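Local atomic coordinates of aeromonas extracellular serine protease (Aeromonas sobria, PDB entry 3WQB), a protein that cleaves peptide bonds that follow two basic residues, one of them lysine, as a secreted, calcium-binding serine protease and probable virulence factor. Residues T384-K389 / A453-S458; D482-P487 / N579-K584; D488-L493 / L504-S509. The protein carries 1 engineered substitution. All coordinates share one frame; numbering follows the deposited sequence.

One calcium ion ties the three contacts together: contact 1 brings it Asp-454, contact 2 Asn-579 and contact 3 Asp-488. Their chemistry follows their depth in the fold. Contact 3 is buried throughout, and backbone hydrogen bonds and apolar side chains join its strand to residues 504-506. Contacts 1 and 2 are only partly buried: contact 1 uses an asparagine amide, hydroxyls, a lysine and two waters, while contact 2 combines a backbone bridge with a glutamine amide and one water. Contact 1 joins a turn from the subtilase part of the sequence to the P-domain, whereas contacts 2 and 3 lie wholly within P-domain sequence, with contact 3 nested in the loop that contact 2 closes.

Contact 1: T384-K389 / A453-S458. With CA (calcium ion), chain D.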
loop_
_atom_site.group_PDB
_atom_site.type_symbol
_atom_site.label_atom_id
_atom_site.label_comp_id
_atom_site.label_asym_id
_atom_site.label_seq_id
_atom_site.Cartn_x
_atom_site.Cartn_y
_atom_site.Cartn_z
ATOM N N THR A 384 -27.879 0.961 19.254
ATOM C CA THR A 384 -29.277 0.633 19.449
ATOM C C THR A 384 -30.028 1.017 18.180
ATOM O O THR A 384 -29.922 2.155 17.710
ATOM C CB THR A 384 -29.841 1.387 20.680
ATOM O OG1 THR A 384 -29.052 1.064 21.830
ATOM C CG2 THR A 384 -31.305 1.022 20.954
ATOM N N SER A 385 -30.777 0.062 17.633
ATOM C CA SER A 385 -31.560 0.279 16.418
ATOM C C SER A 385 -32.786 1.160 16.670
ATOM O O SER A 385 -33.076 1.497 17.818
ATOM C CB SER A 385 -32.001 -1.060 15.828
ATOM O OG SER A 385 -33.107 -1.581 16.555
ATOM N N SER A 386 -33.514 1.516 15.608
ATOM C CA SER A 386 -34.719 2.350 15.746
ATOM C C SER A 386 -35.878 1.620 16.428
ATOM O O SER A 386 -36.825 2.260 16.898
ATOM C CB SER A 386 -35.169 2.917 14.395
ATOM O OG SER A 386 -34.221 3.843 13.897
ATOM N N THR A 387 -35.793 0.291 16.501
ATOM C CA THR A 387 -36.796 -0.499 17.219
ATOM C C THR A 387 -36.352 -0.800 18.648
ATOM O O THR A 387 -37.028 -1.528 19.376
ATOM C CB THR A 387 -37.135 -1.822 16.491
ATOM O OG1 THR A 387 -35.949 -2.611 16.337
ATOM C CG2 THR A 387 -37.756 -1.546 15.129
ATOM N N GLY A 388 -35.213 -0.238 19.046
ATOM C CA GLY A 388 -34.675 -0.461 20.384
ATOM C C GLY A 388 -33.978 -1.803 20.562
ATOM O O GLY A 388 -33.778 -2.252 21.690
ATOM N N LYS A 389 -33.616 -2.453 19.456
ATOM C CA LYS A 389 -32.794 -3.663 19.523
ATOM C C LYS A 389 -31.332 -3.250 19.722
ATOM O O LYS A 389 -30.782 -2.495 18.919
ATOM C CB LYS A 389 -32.957 -4.514 18.255
ATOM C CG LYS A 389 -32.165 -5.831 18.263
ATOM C CD LYS A 389 -32.473 -6.712 17.058
ATOM C CE LYS A 389 -31.870 -6.169 15.771
ATOM N NZ LYS A 389 -32.211 -7.016 14.588
ATOM N N ALA A 453 -31.147 2.038 6.310
ATOM C CA ALA A 453 -31.700 2.775 7.448
ATOM C C ALA A 453 -30.603 3.182 8.417
ATOM O O ALA A 453 -29.591 2.488 8.549
ATOM C CB ALA A 453 -32.748 1.941 8.171
ATOM N N ASP A 454 -30.797 4.312 9.092
ATOM C CA ASP A 454 -29.930 4.681 10.202
ATOM C C ASP A 454 -29.990 3.555 11.237
ATOM O O ASP A 454 -31.046 2.943 11.423
ATOM C CB ASP A 454 -30.431 5.987 10.818
ATOM C CG ASP A 454 -29.437 6.617 11.764
ATOM O OD1 ASP A 454 -28.221 6.332 11.675
ATOM O OD2 ASP A 454 -29.879 7.435 12.603
ATOM N N VAL A 455 -28.860 3.260 11.881
ATOM C CA VAL A 455 -28.779 2.218 12.928
ATOM C C VAL A 455 -29.640 0.993 12.589
ATOM O O VAL A 455 -30.578 0.638 13.308
ATOM C CB VAL A 455 -29.064 2.777 14.374
ATOM C CG1 VAL A 455 -27.883 3.588 14.862
ATOM C CG2 VAL A 455 -30.374 3.609 14.464
ATOM N N GLY A 456 -29.302 0.339 11.479
ATOM C CA GLY A 456 -30.170 -0.690 10.916
ATOM C C GLY A 456 -30.349 -1.919 11.779
ATOM O O GLY A 456 -29.437 -2.322 12.500
ATOM N N ASN A 457 -31.533 -2.517 11.708
ATOM C CA ASN A 457 -31.789 -3.781 12.390
ATOM C C ASN A 457 -31.038 -4.951 11.789
ATOM O O ASN A 457 -30.755 -5.932 12.476
ATOM C CB ASN A 457 -33.284 -4.085 12.398
ATOM C CG ASN A 457 -33.986 -3.458 13.572
ATOM O OD1 ASN A 457 -33.506 -3.532 14.699
ATOM N ND2 ASN A 457 -35.132 -2.848 13.318
ATOM N N SER A 458 -30.735 -4.841 10.499
ATOM C CA SER A 458 -30.012 -5.861 9.762
ATOM C C SER A 458 -29.368 -5.176 8.565
ATOM O O SER A 458 -29.742 -4.057 8.224
ATOM C CB SER A 458 -30.953 -6.973 9.289
ATOM O OG SER A 458 -31.906 -6.487 8.366
HETATM CA CA CA D . -26.081 6.830 11.084
HETATM O O HOH W 1 -33.243 0.905 12.864
HETATM O O HOH W 2 -33.623 3.887 11.339
#
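Ser-385, Thr-387 and Lys-389 meet Asn-457 in a polar, partly buried loop-to-loop contact beside the calcium site of the P-domain. The segment 384-389 links strands 379-384 and 390-396 and belongs to the subtilase part of the sequence; 453-458 links strands 451-452 and 460-466 of the P-domain. Both polar atoms of the Asn-457 amide are used. Its OD1 accepts from Ser-385 OG at 2.7 Å, with the hydroxyl standing 35° above the carbonyl plane, while its ND2 donates to Thr-387 OG1 at 3.1 Å, almost within the amide plane. With one bond at the oxygen and one at the nitrogen, the amide's rotation is probably fixed. Lys-389 then reaches past the amide to the backbone: a bend at chi3 (73°) carries CE alongside OD1 and lets NZ donate to Asn-457 O at 2.8 Å.

Val-455 is the apolar side chain of the contact, but its CB and CG2 lie against a backbone oxygen, CB being 3.5 Å from Thr-384 O. Beside it, two waters span the loops. One accepts from Ser-386 N and donates to Val-455 O; the other donates to Asp-454 O and is hydrogen-bonded to Ser-386 OG. Asp-454 OD1 binds the calcium ion at 2.3 Å in a site completed by Asp-488, Asp-553, Ala-555, Asn-578 and Asn-579.

Ser-385 is the organiser of its own segment. With OG tucked between its backbone N and carbonyl carbon (chi1 78°), the hydroxyl accepts from Lys-389 N at 3.1 Å and from Thr-387 N at 3.3 Å. The latter bond makes an ST turn, set within a type I beta turn from Ser-385 to Gly-388; this turn of the subtilase part is thereby laid against the P-domain loop that carries the calcium ligand Asp-454.

Contact 2: D482-P487 / N579-K584. With CA (calcium ion), chain D.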
loop_
_atom_site.group_PDB
_atom_site.type_symbol
_atom_site.label_atom_id
_atom_site.label_comp_id
_atom_site.label_asym_id
_atom_site.label_seq_id
_atom_site.Cartn_x
_atom_site.Cartn_y
_atom_site.Cartn_z
ATOM N N ASP A 482 -25.543 6.187 -1.760
ATOM C CA ASP A 482 -25.682 7.501 -1.135
ATOM C C ASP A 482 -25.841 7.343 0.361
ATOM O O ASP A 482 -26.609 6.496 0.824
ATOM C CB ASP A 482 -26.908 8.236 -1.675
ATOM C CG ASP A 482 -26.755 8.672 -3.121
ATOM O OD1 ASP A 482 -25.612 8.784 -3.617
ATOM O OD2 ASP A 482 -27.796 8.928 -3.756
ATOM N N HIS A 483 -25.108 8.157 1.113
ATOM C CA HIS A 483 -25.222 8.201 2.567
ATOM C C HIS A 483 -24.530 9.449 3.078
ATOM O O HIS A 483 -23.422 9.777 2.648
ATOM C CB HIS A 483 -24.595 6.960 3.209
ATOM C CG HIS A 483 -24.914 6.806 4.660
ATOM N ND1 HIS A 483 -24.261 7.514 5.645
ATOM C CD2 HIS A 483 -25.805 6.010 5.295
ATOM C CE1 HIS A 483 -24.754 7.179 6.825
ATOM N NE2 HIS A 483 -25.687 6.263 6.642
ATOM N N GLN A 484 -25.195 10.142 3.999
ATOM C CA GLN A 484 -24.742 11.448 4.469
ATOM C C GLN A 484 -23.599 11.433 5.498
ATOM O O GLN A 484 -23.008 12.473 5.769
ATOM C CB GLN A 484 -25.919 12.250 5.037
ATOM C CG GLN A 484 -26.995 12.626 4.036
ATOM C CD GLN A 484 -28.259 13.106 4.721
ATOM O OE1 GLN A 484 -28.663 12.575 5.761
ATOM N NE2 GLN A 484 -28.890 14.119 4.139
ATOM N N ARG A 485 -23.309 10.273 6.078
ATOM C CA ARG A 485 -22.185 10.128 7.011
ATOM C C ARG A 485 -21.456 8.804 6.782
ATOM O O ARG A 485 -21.629 7.825 7.511
ATOM C CB ARG A 485 -22.637 10.300 8.466
ATOM C CG ARG A 485 -21.474 10.342 9.445
ATOM C CD ARG A 485 -21.872 10.848 10.825
ATOM N NE ARG A 485 -22.601 9.842 11.588
ATOM C CZ ARG A 485 -22.641 9.786 12.916
ATOM N NH1 ARG A 485 -22.009 10.702 13.656
ATOM N NH2 ARG A 485 -23.320 8.804 13.504
ATOM N N LEU A 486 -20.611 8.800 5.756
ATOM C CA LEU A 486 -19.989 7.570 5.264
ATOM C C LEU A 486 -19.339 6.655 6.302
ATOM O O LEU A 486 -19.477 5.442 6.194
ATOM C CB LEU A 486 -19.002 7.854 4.121
ATOM C CG LEU A 486 -19.639 8.243 2.783
ATOM C CD1 LEU A 486 -18.592 8.822 1.855
ATOM C CD2 LEU A 486 -20.357 7.062 2.135
ATOM N N PRO A 487 -18.640 7.221 7.314
ATOM C CA PRO A 487 -17.994 6.317 8.272
ATOM C C PRO A 487 -18.961 5.520 9.153
ATOM O O PRO A 487 -18.519 4.641 9.868
ATOM C CB PRO A 487 -17.105 7.254 9.108
ATOM C CG PRO A 487 -16.854 8.408 8.190
ATOM C CD PRO A 487 -18.162 8.604 7.487
ATOM N N ASN A 579 -26.408 11.128 9.908
ATOM C CA ASN A 579 -27.274 11.283 8.740
ATOM C C ASN A 579 -28.723 11.491 9.165
ATOM O O ASN A 579 -29.249 10.747 9.991
ATOM C CB ASN A 579 -27.164 10.087 7.787
ATOM C CG ASN A 579 -27.384 8.758 8.483
ATOM O OD1 ASN A 579 -26.627 8.384 9.377
ATOM N ND2 ASN A 579 -28.416 8.034 8.068
ATOM N N ARG A 580 -29.346 12.515 8.593
ATOM C CA ARG A 580 -30.738 12.845 8.868
ATOM C C ARG A 580 -31.710 11.923 8.115
ATOM O O ARG A 580 -32.838 11.694 8.562
ATOM C CB ARG A 580 -30.992 14.308 8.487
ATOM C CG ARG A 580 -32.391 14.810 8.785
ATOM C CD ARG A 580 -32.420 15.893 9.857
ATOM N NE ARG A 580 -33.779 16.402 10.056
ATOM C CZ ARG A 580 -34.412 17.237 9.228
ATOM N NH1 ARG A 580 -33.820 17.682 8.125
ATOM N NH2 ARG A 580 -35.648 17.629 9.505
ATOM N N GLN A 581 -31.267 11.413 6.969
ATOM C CA GLN A 581 -32.077 10.565 6.106
ATOM C C GLN A 581 -31.425 9.184 5.967
ATOM O O GLN A 581 -30.209 9.048 6.164
ATOM C CB GLN A 581 -32.210 11.200 4.714
ATOM C CG GLN A 581 -33.318 12.250 4.557
ATOM C CD GLN A 581 -32.990 13.602 5.178
ATOM O OE1 GLN A 581 -31.933 14.188 4.919
ATOM N NE2 GLN A 581 -33.912 14.116 5.985
ATOM N N PRO A 582 -32.228 8.155 5.627
ATOM C CA PRO A 582 -31.625 6.879 5.255
ATOM C C PRO A 582 -30.745 7.005 4.016
ATOM O O PRO A 582 -30.950 7.885 3.173
ATOM C CB PRO A 582 -32.829 5.980 4.949
ATOM C CG PRO A 582 -33.992 6.916 4.762
ATOM C CD PRO A 582 -33.702 8.085 5.642
ATOM N N GLY A 583 -29.742 6.140 3.939
ATOM C CA GLY A 583 -28.932 6.024 2.743
ATOM C C GLY A 583 -29.588 5.112 1.730
ATOM O O GLY A 583 -30.688 4.595 1.950
ATOM N N LYS A 584 -28.899 4.898 0.618
ATOM C CA LYS A 584 -29.437 4.131 -0.488
ATOM C C LYS A 584 -28.297 3.403 -1.178
ATOM O O LYS A 584 -27.352 4.039 -1.624
ATOM C CB LYS A 584 -30.147 5.075 -1.472
ATOM C CG LYS A 584 -30.661 4.423 -2.750
ATOM C CD LYS A 584 -31.398 5.428 -3.627
ATOM C CE LYS A 584 -30.444 6.358 -4.363
ATOM N NZ LYS A 584 -31.143 7.198 -5.375
HETATM CA CA CA D . -26.081 6.830 11.084
HETATM O O HOH W 3 -28.048 9.375 4.282
#
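Asp-482 and Lys-584 form an antiparallel, hydrogen-bonded beta bridge in the P-domain, where strand 471-482 ends beside the start of strand 583-595, and a loop adjoins each near the calcium ion. The two backbone bonds are well matched, Asp-482 N to Lys-584 O and Lys-584 N to Asp-482 O each spanning 2.8 Å. The side chains lie side by side, but the carboxylate of Asp-482 has its salt bridges with Lys-526 and Arg-529.

Beyond the bridge, Gln-484 fastens the two loops. Its CB rests 3.7 Å from Asn-579 CB; CG lies beside the backbone N and the chain runs on extended (chi2 166°), which sets the amide against 580-581. OE1 takes two N-H groups, a weak bond from Arg-580 N and a straighter one from Gln-581 N at 3.1 Å. NE2 returns a bond to Gln-581 OE1, approaching in that carbonyl's plane although the two amides are turned 69° apart. Gln-484 thus grips both the backbone and the side chain of Gln-581, and a water relays Gln-484 N to Gln-581 O.

Asn-579 sits between this grip and the metal. His-483, whose NE2 is hydrogen-bonded to Asp-553, brings CE1 to 3.4 Å from Asn-579 OD1. That oxygen binds calcium at 2.4 Å, while Asn-579 ND2 donates to Gln-581 O at 2.8 Å, nearly straight at 173°.

Contact 3: D488-L493 / L504-S509; sequences DLLIEL and LSPFNS. With CA (calcium ion), chain D.
Ile-491 and Leu-504 face each other across an antiparallel, hydrogen-bonded pair, both side chains on the same face of the sheet. The pairing prolongs the beta hairpin of strands 489-494 and 500-502, part of the P-domain's beta fold. Two backbone bonds hold it in register: Ile-491 N donates to Leu-504 O at 3.0 Å, almost linear at 176°, and Leu-504 N returns the bond to Ile-491 O at 3.1 Å. The side chains lie at a slant to each other, CB of Ile-491 being 4.1 Å from CB of Leu-504. They touch again farther out, where CD1 of Ile-491 meets CD2 of Leu-504. The branch of Leu-504 gets there with CG anti to its backbone N (chi1 -175°), and beyond this pair Ile-491 packs on Leu-549 of strand 545-553.

Leu-490 and Pro-506 make a second pair, this time lying alongside and pointing the same way. CD1 of Leu-490 rests 3.8 Å from CD of the proline ring, while Pro-506 CA offers a C-H to Leu-489 O at 3.5 Å. Pro-506 CB sits over the centre of one face of the Phe-507 ring, so the proline lies between the Leu-490 side chain and that ring.

Asn-508 bonds within the loop. Its ND2 donates to Ser-505 O at 2.9 Å and also to a water that donates to Leu-489 O. Just before the strand, Asp-488 binds calcium through OD2 at 2.3 Å.

The chemistry implies a division of labour. Apolar contacts and straight backbone bonds tie 504-506 to strand 489-494 in a buried contact, while strand 545-553 pairs with the strand's other edge. In the carboxylate that precedes the strand, OD2 goes to the metal and OD1 to Arg-559 and Arg-485, which probably balances part of its charge and holds its orientation.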
loop_
_atom_site.group_PDB
_atom_site.type_symbol
_atom_site.label_atom_id
_atom_site.label_comp_id
_atom_site.label_asym_id
_atom_site.label_seq_id
_atom_site.Cartn_x
_atom_site.Cartn_y
_atom_site.Cartn_z
ATOM N N ASP A 488 -20.265 5.787 9.065
ATOM C CA ASP A 488 -21.248 4.935 9.734
ATOM C C ASP A 488 -21.353 3.549 9.112
ATOM O O ASP A 488 -21.928 2.649 9.714
ATOM C CB ASP A 488 -22.636 5.585 9.718
ATOM C CG ASP A 488 -22.759 6.743 10.692
ATOM O OD1 ASP A 488 -21.789 7.016 11.429
ATOM O OD2 ASP A 488 -23.838 7.378 10.707
ATOM N N LEU A 489 -20.816 3.380 7.907
ATOM C CA LEU A 489 -21.074 2.168 7.137
ATOM C C LEU A 489 -20.071 1.045 7.348
ATOM O O LEU A 489 -18.847 1.241 7.297
ATOM C CB LEU A 489 -21.219 2.492 5.645
ATOM C CG LEU A 489 -22.316 3.496 5.285
ATOM C CD1 LEU A 489 -22.278 3.736 3.804
ATOM C CD2 LEU A 489 -23.706 3.032 5.727
ATOM N N LEU A 490 -20.630 -0.130 7.617
ATOM C CA LEU A 490 -19.917 -1.395 7.655
ATOM C C LEU A 490 -20.261 -2.142 6.369
ATOM O O LEU A 490 -21.442 -2.407 6.093
ATOM C CB LEU A 490 -20.370 -2.196 8.886
ATOM C CG LEU A 490 -20.011 -3.680 8.952
ATOM C CD1 LEU A 490 -18.529 -3.845 9.200
ATOM C CD2 LEU A 490 -20.802 -4.370 10.046
ATOM N N ILE A 491 -19.242 -2.466 5.575
ATOM C CA ILE A 491 -19.437 -3.169 4.303
ATOM C C ILE A 491 -18.751 -4.527 4.372
ATOM O O ILE A 491 -17.547 -4.612 4.634
ATOM C CB ILE A 491 -18.904 -2.329 3.119
ATOM C CG1 ILE A 491 -19.553 -0.940 3.117
ATOM C CG2 ILE A 491 -19.096 -3.062 1.779
ATOM C CD1 ILE A 491 -19.084 -0.021 1.979
ATOM N N GLU A 492 -19.526 -5.581 4.139
ATOM C CA GLU A 492 -19.066 -6.958 4.293
ATOM C C GLU A 492 -19.481 -7.797 3.089
ATOM O O GLU A 492 -20.508 -7.541 2.470
ATOM C CB GLU A 492 -19.661 -7.531 5.581
ATOM C CG GLU A 492 -19.004 -8.782 6.151
ATOM C CD GLU A 492 -19.347 -9.029 7.630
ATOM O OE1 GLU A 492 -18.911 -10.075 8.163
ATOM O OE2 GLU A 492 -20.029 -8.188 8.273
ATOM N N LEU A 493 -18.673 -8.799 2.772
ATOM C CA LEU A 493 -18.931 -9.698 1.652
ATOM C C LEU A 493 -18.969 -11.140 2.141
ATOM O O LEU A 493 -18.142 -11.541 2.973
ATOM C CB LEU A 493 -17.858 -9.535 0.583
ATOM C CG LEU A 493 -18.038 -10.287 -0.741
ATOM C CD1 LEU A 493 -19.254 -9.778 -1.503
ATOM C CD2 LEU A 493 -16.786 -10.189 -1.604
ATOM N N LEU A 504 -14.963 -2.916 4.349
ATOM C CA LEU A 504 -14.756 -1.601 4.923
ATOM C C LEU A 504 -15.313 -1.579 6.335
ATOM O O LEU A 504 -16.506 -1.772 6.558
ATOM C CB LEU A 504 -15.382 -0.503 4.054
ATOM C CG LEU A 504 -15.122 0.950 4.486
ATOM C CD1 LEU A 504 -13.614 1.270 4.537
ATOM C CD2 LEU A 504 -15.872 1.923 3.576
ATOM N N SER A 505 -14.408 -1.390 7.282
ATOM C CA SER A 505 -14.751 -1.250 8.676
ATOM C C SER A 505 -15.252 0.175 8.924
ATOM O O SER A 505 -14.806 1.116 8.269
ATOM C CB SER A 505 -13.526 -1.578 9.529
ATOM O OG SER A 505 -12.379 -0.852 9.102
ATOM N N PRO A 506 -16.196 0.342 9.864
ATOM C CA PRO A 506 -16.758 1.670 10.108
ATOM C C PRO A 506 -15.818 2.575 10.912
ATOM O O PRO A 506 -14.804 2.113 11.456
ATOM C CB PRO A 506 -18.042 1.367 10.893
ATOM C CG PRO A 506 -17.751 0.078 11.592
ATOM C CD PRO A 506 -16.865 -0.707 10.660
ATOM N N PHE A 507 -16.156 3.859 10.971
ATOM C CA PHE A 507 -15.414 4.854 11.768
ATOM C C PHE A 507 -14.029 5.081 11.185
ATOM O O PHE A 507 -13.072 5.438 11.871
ATOM C CB PHE A 507 -15.373 4.500 13.268
ATOM C CG PHE A 507 -16.711 4.075 13.821
ATOM C CD1 PHE A 507 -17.895 4.677 13.385
ATOM C CD2 PHE A 507 -16.788 3.070 14.776
ATOM C CE1 PHE A 507 -19.130 4.267 13.888
ATOM C CE2 PHE A 507 -18.020 2.656 15.282
ATOM C CZ PHE A 507 -19.188 3.259 14.843
ATOM N N ASN A 508 -13.956 4.869 9.878
ATOM C CA ASN A 508 -12.770 5.167 9.099
ATOM C C ASN A 508 -12.637 6.663 8.821
ATOM O O ASN A 508 -13.407 7.477 9.353
ATOM C CB ASN A 508 -12.833 4.384 7.799
ATOM C CG ASN A 508 -14.106 4.659 7.048
ATOM O OD1 ASN A 508 -14.316 5.768 6.554
ATOM N ND2 ASN A 508 -14.986 3.655 6.985
ATOM N N SER A 509 -11.641 7.017 8.019
ATOM C CA SER A 509 -11.276 8.410 7.796
ATOM C C SER A 509 -12.065 9.133 6.704
ATOM O O SER A 509 -11.704 10.249 6.333
ATOM C CB SER A 509 -9.770 8.523 7.527
ATOM O OG SER A 509 -9.444 7.999 6.251
HETATM CA CA CA D . -26.081 6.830 11.084
HETATM O O HOH W 4 -17.637 3.402 6.000
#